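Local coordinates for NAD-dependent epimerase/dehydratase domain-containing protein (Ruegeria pomeroyi DSS-3, PDB 3IUS) that is of unknown function but probably binds NAD or a related dinucleotide in a Rossmann fold of the NAD-dependent epimerase/dehydratase family, at residues 18-21 with 22-26; 33-37 with 38-42; 100-103 with 104-108; 234-238 with 239-243. All coordinates share one frame; numbering follows the deposited sequence.

The four contacts follow one another along the chain, each made within one unbroken run of residues, and none nests in or crosses another. Contact 1 packs the last turns of helix 15-24, and contact 2 closes the turn between strand 30-35 and helix 41-46; the two touch through Arg18 NH2 and Gln40 OE1, 2.9 Å apart. Contact 3 turns the chain at the end of strand 97-103, which belongs to the same parallel sheet as strand 30-35; the centres of contacts 2 and 3 lie about 25 Å apart. Contact 4 folds the chain after strand 233-235, about 40 Å from contact 1 between centres and on the opposite side of the chain's centre.

Contact 1 (18-21 with 22-26); sequences RVLS and RALAP. With EDO (1,2-ethanediol), chain E.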
loop_
_atom_site.group_PDB
_atom_site.type_symbol
_atom_site.label_atom_id
_atom_site.label_comp_id
_atom_site.label_asym_id
_atom_site.label_seq_id
_atom_site.Cartn_x
_atom_site.Cartn_y
_atom_site.Cartn_z
ATOM N N ARG A 18 6.843 4.571 7.109
ATOM C CA ARG A 18 8.205 4.831 7.573
ATOM C C ARG A 18 9.123 5.341 6.466
ATOM O O ARG A 18 9.995 6.175 6.717
ATOM C CB ARG A 18 8.796 3.589 8.246
ATOM C CG ARG A 18 8.178 3.324 9.605
ATOM C CD ARG A 18 8.527 1.953 10.137
ATOM N NE ARG A 18 7.568 1.553 11.162
ATOM C CZ ARG A 18 7.649 0.437 11.875
ATOM N NH1 ARG A 18 8.658 -0.403 11.680
ATOM N NH2 ARG A 18 6.718 0.164 12.783
ATOM N N VAL A 19 8.940 4.846 5.245
ATOM C CA VAL A 19 9.730 5.353 4.133
ATOM C C VAL A 19 9.364 6.807 3.864
ATOM O O VAL A 19 10.239 7.625 3.586
ATOM C CB VAL A 19 9.576 4.514 2.849
ATOM C CG1 VAL A 19 9.834 3.045 3.139
ATOM C CG2 VAL A 19 8.211 4.718 2.234
ATOM N N LEU A 20 8.081 7.131 3.976
ATOM C CA LEU A 20 7.635 8.509 3.808
ATOM C C LEU A 20 8.218 9.394 4.901
ATOM O O LEU A 20 8.760 10.461 4.614
ATOM C CB LEU A 20 6.113 8.589 3.839
ATOM C CG LEU A 20 5.549 10.009 3.777
ATOM C CD1 LEU A 20 5.997 10.716 2.507
ATOM C CD2 LEU A 20 4.033 9.984 3.887
ATOM N N SER A 21 8.108 8.955 6.153
ATOM C CA SER A 21 8.613 9.755 7.274
ATOM C C SER A 21 10.128 10.014 7.198
ATOM O O SER A 21 10.592 11.110 7.517
ATOM C CB SER A 21 8.178 9.183 8.637
ATOM O OG SER A 21 8.749 7.911 8.901
ATOM N N ARG A 22 10.897 9.026 6.751
ATOM C CA ARG A 22 12.335 9.205 6.615
ATOM C C ARG A 22 12.662 10.264 5.564
ATOM O O ARG A 22 13.728 10.881 5.608
ATOM C CB ARG A 22 13.022 7.878 6.283
ATOM C CG ARG A 22 12.885 6.819 7.364
ATOM C CD ARG A 22 13.518 5.495 6.940
ATOM N NE ARG A 22 13.318 4.453 7.944
ATOM C CZ ARG A 22 12.604 3.347 7.752
ATOM N NH1 ARG A 22 12.025 3.116 6.582
ATOM N NH2 ARG A 22 12.480 2.465 8.731
ATOM N N ALA A 23 11.737 10.477 4.630
ATOM C CA ALA A 23 11.904 11.466 3.574
ATOM C C ALA A 23 11.398 12.832 4.020
ATOM O O ALA A 23 11.967 13.863 3.657
ATOM C CB ALA A 23 11.189 11.017 2.300
ATOM N N LEU A 24 10.335 12.840 4.819
ATOM C CA LEU A 24 9.723 14.098 5.253
ATOM C C LEU A 24 10.436 14.757 6.431
ATOM O O LEU A 24 10.556 15.983 6.484
ATOM C CB LEU A 24 8.256 13.885 5.623
ATOM C CG LEU A 24 7.308 13.479 4.496
ATOM C CD1 LEU A 24 5.900 13.364 5.041
ATOM C CD2 LEU A 24 7.371 14.491 3.369
ATOM N N ALA A 25 10.882 13.939 7.382
ATOM C CA ALA A 25 11.501 14.442 8.608
ATOM C C ALA A 25 12.643 15.435 8.351
ATOM O O ALA A 25 12.687 16.498 8.972
ATOM C CB ALA A 25 11.972 13.281 9.493
ATOM N N PRO A 26 13.563 15.097 7.429
ATOM C CA PRO A 26 14.684 15.996 7.133
ATOM C C PRO A 26 14.231 17.306 6.494
ATOM O O PRO A 26 14.994 18.271 6.486
ATOM C CB PRO A 26 15.525 15.191 6.134
ATOM C CG PRO A 26 15.127 13.775 6.346
ATOM C CD PRO A 26 13.673 13.831 6.687
HETATM C C1 EDO E . 13.331 5.930 2.457
HETATM O O1 EDO E . 12.749 7.280 2.628
HETATM C C2 EDO E . 13.697 5.213 3.725
HETATM O O2 EDO E . 13.566 3.874 4.147
HETATM O O HOH W 1 11.503 -0.262 10.442
#
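Leu20 and Leu24, one helical turn apart, make the tight side of this contact. CG of Leu20 lies 3.6 Å from CD1 of Leu24, and Leu20 CD1 packs as closely on Leu24 CG. With CG set opposite its backbone N (chi1 176°), Leu20 leans along the helix to meet the next leucine. In the backbone beside them, Leu20 O accepts two bonds, from Leu24 N at 2.9 Å and from Ala23 N at 3.0 Å, the second from above the carbonyl plane. Shortening Leu20 to an alanine is likely to leave Leu24 without this apolar neighbour and open a gap against Leu192 and Met196.

The other flank is looser and more polar. In the conformer described, one of two modelled, the Arg22 chain, extended from CG to NE, runs back along the helix so that one guanidinium face lies over Arg18 CB, NH1 3.7 Å from that carbon. NH1 also donates to O2 of an ethanediol, probably from the crystallisation liquor, whose O1 gives a 2.7 Å bond to Val19 O. A water accepts from Arg18 NH1 and, weakly, Arg22 NH2, bridging two like charges; Arg18 NE is held by His13 O.

Helix 15-24 links strands 7-11 and 30-35 in a beta-alpha-beta unit. Val19 and Leu20 pack on helix 185-197, Arg18 reaches helix 41-46, and Ser21 and Ala25 rest on Ile31 of strand 30-35.

Contact 2 (33-37 with 38-42); sequences GTSRN and PDQME. With FMT (formic acid), chain D.
Asn37 and Gln40 meet in the turn that carries strand 30-35 of the Rossmann-type beta-alpha-beta unit into helix 41-46. Gln40 N donates to Asn37 O at 3.0 Å, and the Asn37 side chain adds a second grip: OD1 accepts from Asp39 N at 2.9 Å, an Asx turn, the donor standing above the amide's carbonyl plane. CG of Asn37 is anti to the backbone N, and this torsion (chi1 -177°) brings OD1 to Asp39 N. With a glycine in place of Asn37, Asp39 N would probably lose its side-chain acceptor, leaving the turn less firmly held.

Van der Waals contacts accompany these bonds. The bent selenomethionine chain of Met41 curls back until CE lies 3.6 Å from Ser35 CB, while Gln40 CB rests 3.7 Å from Ser35 OG.

Farther out, Ser35 orients Asn37 through an ST turn, its OG accepting from Asn37 N at 3.0 Å. Gln40 is tied to the preceding helix, its OE1 taking a bond from Arg18 NH2, and backbone bonds with Leu52 hold Ser35 in the sheet. A formic acid molecule, probably from the crystallisation liquor, sits beside the turn, where its O1 accepts a 2.9 Å hydrogen bond from Ser35 OG.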
loop_
_atom_site.group_PDB
_atom_site.type_symbol
_atom_site.label_atom_id
_atom_site.label_comp_id
_atom_site.label_asym_id
_atom_site.label_seq_id
_atom_site.Cartn_x
_atom_site.Cartn_y
_atom_site.Cartn_z
ATOM N N GLY A 33 3.782 8.761 14.767
ATOM C CA GLY A 33 3.373 7.465 14.256
ATOM C C GLY A 33 2.864 6.539 15.343
ATOM O O GLY A 33 3.464 6.439 16.415
ATOM N N THR A 34 1.759 5.857 15.069
ATOM C CA THR A 34 1.181 4.944 16.048
ATOM C C THR A 34 1.403 3.483 15.672
ATOM O O THR A 34 1.571 3.138 14.497
ATOM C CB THR A 34 -0.327 5.163 16.219
ATOM O OG1 THR A 34 -1.036 4.418 15.221
ATOM C CG2 THR A 34 -0.676 6.649 16.098
ATOM N N SER A 35 1.404 2.632 16.689
ATOM C CA SER A 35 1.412 1.188 16.498
ATOM C C SER A 35 0.686 0.542 17.664
ATOM O O SER A 35 0.674 1.078 18.768
ATOM C CB SER A 35 2.840 0.657 16.414
ATOM O OG SER A 35 2.841 -0.759 16.309
ATOM N N ARG A 36 0.067 -0.604 17.421
ATOM C CA ARG A 36 -0.545 -1.339 18.515
ATOM C C ARG A 36 0.465 -2.315 19.100
ATOM O O ARG A 36 0.211 -2.953 20.116
ATOM C CB ARG A 36 -1.812 -2.061 18.060
ATOM C CG ARG A 36 -1.594 -3.343 17.283
ATOM C CD ARG A 36 -2.902 -4.128 17.240
ATOM N NE ARG A 36 -4.036 -3.230 17.029
ATOM C CZ ARG A 36 -5.223 -3.369 17.610
ATOM N NH1 ARG A 36 -6.188 -2.495 17.361
ATOM N NH2 ARG A 36 -5.447 -4.368 18.450
ATOM N N ASN A 37 1.619 -2.415 18.452
ATOM C CA ASN A 37 2.683 -3.295 18.922
ATOM C C ASN A 37 3.745 -2.518 19.688
ATOM O O ASN A 37 4.500 -1.740 19.101
ATOM C CB ASN A 37 3.312 -4.046 17.744
ATOM C CG ASN A 37 4.377 -5.034 18.180
ATOM O OD1 ASN A 37 4.776 -5.066 19.343
ATOM N ND2 ASN A 37 4.846 -5.846 17.239
ATOM N N PRO A 38 3.807 -2.726 21.011
ATOM C CA PRO A 38 4.749 -1.997 21.870
ATOM C C PRO A 38 6.215 -2.207 21.479
ATOM O O PRO A 38 7.054 -1.378 21.829
ATOM C CB PRO A 38 4.476 -2.564 23.270
ATOM C CG PRO A 38 3.728 -3.836 23.051
ATOM C CD PRO A 38 2.986 -3.692 21.763
ATOM N N ASP A 39 6.518 -3.286 20.762
ATOM C CA ASP A 39 7.904 -3.562 20.384
ATOM C C ASP A 39 8.310 -2.827 19.107
ATOM O O ASP A 39 9.414 -3.017 18.597
ATOM C CB ASP A 39 8.159 -5.071 20.257
ATOM C CG ASP A 39 7.683 -5.644 18.928
ATOM O OD1 ASP A 39 7.797 -6.876 18.733
ATOM O OD2 ASP A 39 7.198 -4.872 18.074
ATOM N N GLN A 40 7.415 -1.981 18.601
ATOM C CA GLN A 40 7.666 -1.237 17.369
ATOM C C GLN A 40 7.975 0.234 17.637
ATOM O O GLN A 40 8.212 1.003 16.705
ATOM C CB GLN A 40 6.470 -1.346 16.418
ATOM C CG GLN A 40 6.221 -2.742 15.874
ATOM C CD GLN A 40 7.208 -3.138 14.792
ATOM O OE1 GLN A 40 7.561 -2.330 13.929
ATOM N NE2 GLN A 40 7.655 -4.389 14.827
HETATM N N MSE A 41 7.963 0.625 18.906
HETATM C CA MSE A 41 8.197 2.019 19.261
HETATM C C MSE A 41 9.562 2.473 18.754
HETATM O O MSE A 41 9.706 3.571 18.217
HETATM C CB MSE A 41 8.091 2.211 20.775
HETATM C CG MSE A 41 6.746 1.800 21.375
HETATM SE SE MSE A 41 5.253 2.948 20.820
HETATM C CE MSE A 41 4.645 1.929 19.283
ATOM N N GLU A 42 10.552 1.600 18.918
ATOM C CA GLU A 42 11.926 1.847 18.490
ATOM C C GLU A 42 12.015 2.123 16.996
ATOM O O GLU A 42 12.593 3.126 16.565
ATOM C CB GLU A 42 12.770 0.611 18.801
ATOM C CG GLU A 42 14.163 0.895 19.303
ATOM C CD GLU A 42 14.225 0.923 20.814
ATOM O OE1 GLU A 42 15.039 0.169 21.390
ATOM O OE2 GLU A 42 13.444 1.684 21.425
HETATM C C FMT D . 3.740 -0.226 13.202
HETATM O O1 FMT D . 3.915 -1.359 13.653
HETATM O O2 FMT D . 2.638 0.300 13.043
#

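Contact 3 (100-103 with 104-108); sequences YLST and TAVYG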
loop_
_atom_site.group_PDB
_atom_site.type_symbol
_atom_site.label_atom_id
_atom_site.label_comp_id
_atom_site.label_asym_id
_atom_site.label_seq_id
_atom_site.Cartn_x
_atom_site.Cartn_y
_atom_site.Cartn_z
ATOM N N TYR A 100 -5.998 7.998 2.907
ATOM C CA TYR A 100 -6.343 6.642 3.309
ATOM C C TYR A 100 -5.676 5.655 2.374
ATOM O O TYR A 100 -5.885 5.701 1.163
ATOM C CB TYR A 100 -7.859 6.412 3.309
ATOM C CG TYR A 100 -8.218 4.976 3.628
ATOM C CD1 TYR A 100 -8.022 4.461 4.904
ATOM C CD2 TYR A 100 -8.730 4.131 2.651
ATOM C CE1 TYR A 100 -8.325 3.147 5.203
ATOM C CE2 TYR A 100 -9.040 2.818 2.941
ATOM C CZ TYR A 100 -8.841 2.331 4.220
ATOM O OH TYR A 100 -9.142 1.024 4.514
ATOM N N LEU A 101 -4.862 4.761 2.931
ATOM C CA LEU A 101 -4.255 3.718 2.125
ATOM C C LEU A 101 -5.220 2.543 1.972
ATOM O O LEU A 101 -5.600 1.895 2.954
ATOM C CB LEU A 101 -2.918 3.266 2.714
ATOM C CG LEU A 101 -1.847 4.358 2.856
ATOM C CD1 LEU A 101 -0.533 3.763 3.359
ATOM C CD2 LEU A 101 -1.633 5.106 1.542
ATOM N N SER A 102 -5.624 2.295 0.730
ATOM C CA SER A 102 -6.537 1.217 0.393
ATOM C C SER A 102 -5.759 0.189 -0.416
ATOM O O SER A 102 -4.530 0.183 -0.390
ATOM C CB SER A 102 -7.726 1.758 -0.413
ATOM O OG SER A 102 -8.746 0.778 -0.562
ATOM N N THR A 103 -6.464 -0.674 -1.137
ATOM C CA THR A 103 -5.804 -1.661 -1.988
ATOM C C THR A 103 -6.564 -1.838 -3.297
ATOM O O THR A 103 -7.671 -1.319 -3.459
ATOM C CB THR A 103 -5.695 -3.045 -1.307
ATOM O OG1 THR A 103 -6.993 -3.647 -1.250
ATOM C CG2 THR A 103 -5.117 -2.928 0.103
ATOM N N THR A 104 -5.967 -2.577 -4.228
ATOM C CA THR A 104 -6.606 -2.824 -5.516
ATOM C C THR A 104 -7.612 -3.965 -5.449
ATOM O O THR A 104 -8.229 -4.307 -6.460
ATOM C CB THR A 104 -5.581 -3.123 -6.621
ATOM O OG1 THR A 104 -4.801 -4.270 -6.252
ATOM C CG2 THR A 104 -4.664 -1.929 -6.850
ATOM N N ALA A 105 -7.779 -4.557 -4.268
ATOM C CA ALA A 105 -8.707 -5.678 -4.123
ATOM C C ALA A 105 -10.148 -5.204 -4.246
ATOM O O ALA A 105 -11.059 -6.002 -4.456
ATOM C CB ALA A 105 -8.489 -6.415 -2.806
ATOM N N VAL A 106 -10.347 -3.894 -4.137
ATOM C CA VAL A 106 -11.683 -3.331 -4.260
ATOM C C VAL A 106 -12.324 -3.591 -5.626
ATOM O O VAL A 106 -13.552 -3.634 -5.741
ATOM C CB VAL A 106 -11.674 -1.821 -4.010
ATOM C CG1 VAL A 106 -11.180 -1.519 -2.597
ATOM C CG2 VAL A 106 -10.814 -1.122 -5.040
ATOM N N TYR A 107 -11.497 -3.742 -6.657
ATOM C CA TYR A 107 -11.997 -3.907 -8.017
ATOM C C TYR A 107 -12.612 -5.277 -8.281
ATOM O O TYR A 107 -13.555 -5.403 -9.063
ATOM C CB TYR A 107 -10.899 -3.605 -9.042
ATOM C CG TYR A 107 -10.454 -2.161 -9.032
ATOM C CD1 TYR A 107 -11.336 -1.145 -9.375
ATOM C CD2 TYR A 107 -9.158 -1.815 -8.667
ATOM C CE1 TYR A 107 -10.937 0.172 -9.358
ATOM C CE2 TYR A 107 -8.746 -0.508 -8.653
ATOM C CZ TYR A 107 -9.647 0.490 -8.993
ATOM O OH TYR A 107 -9.236 1.796 -8.978
ATOM N N GLY A 108 -12.076 -6.305 -7.636
ATOM C CA GLY A 108 -12.572 -7.648 -7.854
ATOM C C GLY A 108 -12.052 -8.246 -9.145
ATOM O O GLY A 108 -10.997 -7.848 -9.647
#
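Thr103 and Ala105 are joined by the hydrogen bond that turns the chain at the end of strand 97-103: Ala105 N donates to Thr103 OG1 over 3.2 Å, at an N-H...O angle of 155°. The hydroxyl accepts from the backbone N two residues on, the pattern of an ST turn. A chi1 of 72° places OG1 between the backbone N and the carbonyl carbon of Thr103, bringing it across the start of the turn. Residues 105-107 have helical backbone angles, with two weak bonds, Tyr107 N to Thr104 O and Gly108 N to Ala105 O.

Van der Waals contacts do the rest. Ala105 CB lies 3.5 Å from Thr103 OG1, and the Val106 fork straddles the strand's last carbonyl, CG2 at 3.5 Å and CG1 at 3.6 Å from Thr103 O. CG1 also comes within 3.9 Å of Ser102 OG, a hydroxyl bonded to Glu135. Over the centre of one face of the Tyr107 ring sits Val106 CG2, a CH-pi approach 4.0 Å above the plane.

Strand 97-103 lies between strands 66-69 and 146-155 in the parallel sheet. Thr103 and Val106 pack against Arg131 of helix 126-140, and Tyr107 OH bonds to Arg150 of strand 146-155 and Asn206 of strand 204-207.

Contact 4 (234-238 with 239-243); sequences VDFDK and ADLTP
Val234 and Ala239 meet methyl to methyl across a short turn, Val234 CG2 lying 3.9 Å from Ala239 CB and 3.7 Å from its CA. With chi1 45° placing CG1 between the backbone N and carbonyl carbon of Val234, CG2 falls anti to the N and meets Ala239, in the conformer described, one of two modelled. Ala239 CB also lies 3.7 Å from Phe236 O. A looser apolar pair flanks it: Leu241 CD1 approaches the Phe236 ring obliquely, 4.3 Å from Phe236 CD2.

The backbone between them makes a single 3-10 turn, residues 236-238, just beyond strand 233-235. Lys238 N donates to Asp235 O at 2.7 Å, and Ala239 N follows with a bond to Phe236 O at 3.3 Å. This second bond is nearly straight at its hydrogen, 169°, yet the donor stands well above the carbonyl plane.

On the outer side of the turn the Lys238 chain, bent at chi2, brings NZ to 3.7 Å from Asp237 OD2, a long salt bridge. Val234, Phe236 and Ala239 all pack on Ile173 of strand 172-174, the parallel partner of strand 233-235. The Phe236 ring also takes a cation-pi contact from Lys175, and Ala239 O accepts from Arg171. Beyond Leu241, Thr242 occupies the N-cap position of helix 243-247, its OG1 weakly bonded to Ala245 N.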
loop_
_atom_site.group_PDB
_atom_site.type_symbol
_atom_site.label_atom_id
_atom_site.label_comp_id
_atom_site.label_asym_id
_atom_site.label_seq_id
_atom_site.Cartn_x
_atom_site.Cartn_y
_atom_site.Cartn_z
ATOM N N VAL A 234 4.087 -25.517 -10.127
ATOM C CA VAL A 234 2.956 -26.389 -9.837
ATOM C C VAL A 234 1.678 -25.723 -10.317
ATOM O O VAL A 234 1.487 -24.519 -10.106
ATOM C CB VAL A 234 2.848 -26.689 -8.330
ATOM C CG1 VAL A 234 3.044 -25.418 -7.518
ATOM C CG2 VAL A 234 1.511 -27.339 -8.009
ATOM N N ASP A 235 0.811 -26.496 -10.968
ATOM C CA ASP A 235 -0.443 -25.954 -11.477
ATOM C C ASP A 235 -1.337 -25.512 -10.330
ATOM O O ASP A 235 -1.482 -26.209 -9.330
ATOM C CB ASP A 235 -1.176 -26.978 -12.348
ATOM C CG ASP A 235 -0.616 -27.059 -13.758
ATOM O OD1 ASP A 235 -0.963 -28.022 -14.474
ATOM O OD2 ASP A 235 0.159 -26.159 -14.157
ATOM N N PHE A 236 -1.935 -24.337 -10.485
ATOM C CA PHE A 236 -2.809 -23.774 -9.472
ATOM C C PHE A 236 -3.823 -24.785 -8.926
ATOM O O PHE A 236 -3.991 -24.911 -7.714
ATOM C CB PHE A 236 -3.522 -22.545 -10.042
ATOM C CG PHE A 236 -4.720 -22.120 -9.258
ATOM C CD1 PHE A 236 -5.994 -22.406 -9.715
ATOM C CD2 PHE A 236 -4.577 -21.435 -8.063
ATOM C CE1 PHE A 236 -7.107 -22.014 -9.001
ATOM C CE2 PHE A 236 -5.687 -21.039 -7.342
ATOM C CZ PHE A 236 -6.956 -21.330 -7.812
ATOM N N ASP A 237 -4.492 -25.503 -9.820
ATOM C CA ASP A 237 -5.520 -26.457 -9.409
ATOM C C ASP A 237 -4.929 -27.757 -8.843
ATOM O O ASP A 237 -5.652 -28.726 -8.609
ATOM C CB ASP A 237 -6.479 -26.753 -10.570
ATOM C CG ASP A 237 -5.906 -27.752 -11.569
ATOM O OD1 ASP A 237 -4.753 -27.571 -12.023
ATOM O OD2 ASP A 237 -6.623 -28.718 -11.904
ATOM N N LYS A 238 -3.620 -27.768 -8.614
ATOM C CA LYS A 238 -2.952 -28.932 -8.036
ATOM C C LYS A 238 -2.075 -28.563 -6.844
ATOM O O LYS A 238 -1.403 -29.419 -6.274
ATOM C CB LYS A 238 -2.099 -29.656 -9.085
ATOM C CG LYS A 238 -2.806 -30.779 -9.826
ATOM C CD LYS A 238 -3.310 -30.335 -11.188
ATOM C CE LYS A 238 -3.891 -31.515 -11.964
ATOM N NZ LYS A 238 -4.247 -31.167 -13.367
ATOM N N ALA A 239 -2.085 -27.289 -6.464
ATOM C CA ALA A 239 -1.140 -26.780 -5.470
ATOM C C ALA A 239 -1.561 -27.008 -4.015
ATOM O O ALA A 239 -0.809 -26.689 -3.091
ATOM C CB ALA A 239 -0.876 -25.292 -5.714
ATOM N N ASP A 240 -2.755 -27.563 -3.819
ATOM C CA ASP A 240 -3.349 -27.685 -2.487
ATOM C C ASP A 240 -3.051 -26.456 -1.634
ATOM O O ASP A 240 -2.198 -26.487 -0.747
ATOM C CB ASP A 240 -2.870 -28.947 -1.771
ATOM C CG ASP A 240 -3.688 -29.251 -0.529
ATOM O OD1 ASP A 240 -3.091 -29.618 0.506
ATOM O OD2 ASP A 240 -4.930 -29.111 -0.588
ATOM N N LEU A 241 -3.755 -25.370 -1.919
ATOM C CA LEU A 241 -3.559 -24.131 -1.188
ATOM C C LEU A 241 -4.624 -23.982 -0.117
ATOM O O LEU A 241 -5.727 -24.507 -0.252
ATOM C CB LEU A 241 -3.621 -22.939 -2.141
ATOM C CG LEU A 241 -2.565 -22.878 -3.246
ATOM C CD1 LEU A 241 -2.779 -21.653 -4.124
ATOM C CD2 LEU A 241 -1.163 -22.881 -2.653
ATOM N N THR A 242 -4.284 -23.274 0.952
ATOM C CA THR A 242 -5.266 -22.902 1.953
ATOM C C THR A 242 -6.239 -21.940 1.292
ATOM O O THR A 242 -5.916 -21.340 0.265
ATOM C CB THR A 242 -4.604 -22.204 3.154
ATOM O OG1 THR A 242 -4.102 -20.927 2.743
ATOM C CG2 THR A 242 -3.453 -23.050 3.695
ATOM N N PRO A 243 -7.443 -21.806 1.861
ATOM C CA PRO A 243 -8.447 -20.882 1.323
ATOM C C PRO A 243 -7.891 -19.480 1.095
ATOM O O PRO A 243 -8.141 -18.899 0.043
ATOM C CB PRO A 243 -9.521 -20.874 2.408
ATOM C CG PRO A 243 -9.429 -22.243 3.014
ATOM C CD PRO A 243 -7.964 -22.592 2.995
#